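Local coordinates for Myo-inositol-1-phosphate synthase-related protein (Thermotoga maritima MSB8, PDB 3CIN) that is related to the myo-inositol-1-phosphate synthases and binds nicotinamide-adenine-dinucleotide, probably through a Rossmann-type domain, at residues I378-E381 / K382-W386. Sequence-based numbering, arbitrary orientation.
Sequences IAYE and KMRIW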
loop_
_atom_site.group_PDB
_atom_site.type_symbol
_atom_site.label_atom_id
_atom_site.label_comp_id
_atom_site.label_asym_id
_atom_site.label_seq_id
_atom_site.Cartn_x
_atom_site.Cartn_y
_atom_site.Cartn_z
ATOM N N ILE A 378 -5.846 -24.619 8.742
ATOM C CA ILE A 378 -6.505 -25.914 8.924
ATOM C C ILE A 378 -5.790 -27.017 8.116
ATOM O O ILE A 378 -5.488 -28.099 8.651
ATOM C CB ILE A 378 -7.986 -25.807 8.570
ATOM C CG1 ILE A 378 -8.668 -24.782 9.479
ATOM C CG2 ILE A 378 -8.683 -27.158 8.699
ATOM C CD1 ILE A 378 -10.160 -24.555 9.074
ATOM N N ALA A 379 -5.485 -26.726 6.855
ATOM C CA ALA A 379 -4.707 -27.646 6.032
ATOM C C ALA A 379 -3.369 -27.992 6.694
ATOM O O ALA A 379 -2.974 -29.153 6.698
ATOM C CB ALA A 379 -4.473 -27.128 4.660
ATOM N N TYR A 380 -2.689 -27.001 7.240
ATOM C CA TYR A 380 -1.411 -27.219 7.927
ATOM C C TYR A 380 -1.539 -28.185 9.076
ATOM O O TYR A 380 -0.754 -29.146 9.211
ATOM C CB TYR A 380 -0.867 -25.858 8.405
ATOM C CG TYR A 380 0.443 -25.964 9.157
ATOM C CD1 TYR A 380 1.638 -26.184 8.482
ATOM C CD2 TYR A 380 0.463 -25.840 10.527
ATOM C CE1 TYR A 380 2.841 -26.287 9.193
ATOM C CE2 TYR A 380 1.616 -25.902 11.222
ATOM C CZ TYR A 380 2.814 -26.130 10.562
ATOM O OH TYR A 380 3.970 -26.238 11.328
ATOM N N GLU A 381 -2.544 -27.999 9.944
ATOM C CA GLU A 381 -2.638 -28.890 11.094
ATOM C C GLU A 381 -2.963 -30.306 10.641
ATOM O O GLU A 381 -2.396 -31.279 11.156
ATOM C CB GLU A 381 -3.652 -28.386 12.106
ATOM C CG GLU A 381 -3.239 -27.016 12.707
ATOM C CD GLU A 381 -2.147 -27.059 13.841
ATOM O OE1 GLU A 381 -1.069 -27.760 13.784
ATOM O OE2 GLU A 381 -2.393 -26.331 14.841
ATOM N N LYS A 382 -3.827 -30.441 9.643
ATOM C CA LYS A 382 -4.138 -31.786 9.114
ATOM C C LYS A 382 -2.973 -32.472 8.396
ATOM O O LYS A 382 -2.827 -33.681 8.464
ATOM C CB LYS A 382 -5.349 -31.712 8.193
ATOM C CG LYS A 382 -6.643 -31.362 8.946
ATOM C CD LYS A 382 -7.846 -31.331 7.987
ATOM C CE LYS A 382 -9.201 -31.130 8.710
ATOM N NZ LYS A 382 -9.972 -32.401 8.966
ATOM N N MET A 383 -2.135 -31.666 7.760
ATOM C CA MET A 383 -0.934 -32.152 7.110
ATOM C C MET A 383 0.039 -32.599 8.190
ATOM O O MET A 383 0.587 -33.672 8.061
ATOM C CB MET A 383 -0.315 -31.075 6.229
ATOM C CG MET A 383 0.845 -31.510 5.431
ATOM S SD MET A 383 2.390 -31.295 6.368
ATOM C CE MET A 383 2.452 -29.479 6.460
ATOM N N ARG A 384 0.230 -31.821 9.261
ATOM C CA ARG A 384 1.097 -32.312 10.375
ATOM C C ARG A 384 0.621 -33.678 10.894
ATOM O O ARG A 384 1.414 -34.590 11.093
ATOM C CB ARG A 384 1.189 -31.315 11.496
ATOM C CG ARG A 384 1.867 -29.984 11.133
ATOM C CD ARG A 384 2.024 -29.088 12.363
ATOM N NE ARG A 384 2.855 -29.692 13.407
ATOM C CZ ARG A 384 4.183 -29.626 13.451
ATOM N NH1 ARG A 384 4.866 -28.909 12.558
ATOM N NH2 ARG A 384 4.830 -30.244 14.421
ATOM N N ILE A 385 -0.680 -33.836 11.095
ATOM C CA ILE A 385 -1.202 -35.086 11.616
ATOM C C ILE A 385 -0.912 -36.212 10.632
ATOM O O ILE A 385 -0.527 -37.274 11.046
ATOM C CB ILE A 385 -2.706 -35.003 11.901
ATOM C CG1 ILE A 385 -2.956 -34.078 13.093
ATOM C CG2 ILE A 385 -3.284 -36.413 12.240
ATOM C CD1 ILE A 385 -4.396 -33.479 13.147
ATOM N N TRP A 386 -1.107 -35.972 9.342
ATOM C CA TRP A 386 -0.807 -36.985 8.298
ATOM C C TRP A 386 0.658 -37.424 8.366
ATOM O O TRP A 386 0.981 -38.622 8.190
ATOM C CB TRP A 386 -1.110 -36.416 6.904
ATOM C CG TRP A 386 -0.835 -37.408 5.785
ATOM C CD1 TRP A 386 -1.708 -38.324 5.246
ATOM C CD2 TRP A 386 0.414 -37.601 5.112
ATOM N NE1 TRP A 386 -1.080 -39.052 4.278
ATOM C CE2 TRP A 386 0.217 -38.601 4.156
ATOM C CE3 TRP A 386 1.671 -36.989 5.206
ATOM C CZ2 TRP A 386 1.259 -39.061 3.326
ATOM C CZ3 TRP A 386 2.683 -37.437 4.392
ATOM C CH2 TRP A 386 2.478 -38.462 3.477
#
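Y380 and R384, one helical turn apart, run side by side in the same direction, with R384 CG over one face of the tyrosine ring and CD passing beyond its rim beside CE2. R384 CG makes a CH-pi contact there, 4.1 Å from the centroid of the Y380 ring. R384 CD comes to 3.4 Å from Y380 CE2, nearer the hydroxyl end. The bend at chi3 (61°) then turns the guanidinium so that R384 NH1 donates to Y380 OH at 3.1 Å; this bond is well short of straight, at 136°, and the hydroxyl sits out of the guanidinium plane. M383 approaches the same ring obliquely, its CE 4.0 Å from Y380 CD1. This is an i/i+4 tyrosine-arginine pair on helix 376-386, the last of the chain, next to F361 of helix 356-362 and Q238 of the second subunit; the spacing, with R384 N bonded to Y380 O (2.9 Å), puts both side chains on the same side of the helix. E381 lies alongside R384 without a salt bridge; its OE1 is 3.7 Å from R384 CD and 4.4 Å from R384 NE. Each is held instead by the C-terminal tail, E381 OE1 by K392 N and R384 NE by K390 O, and R384 NH2 also forms a salt bridge with E50.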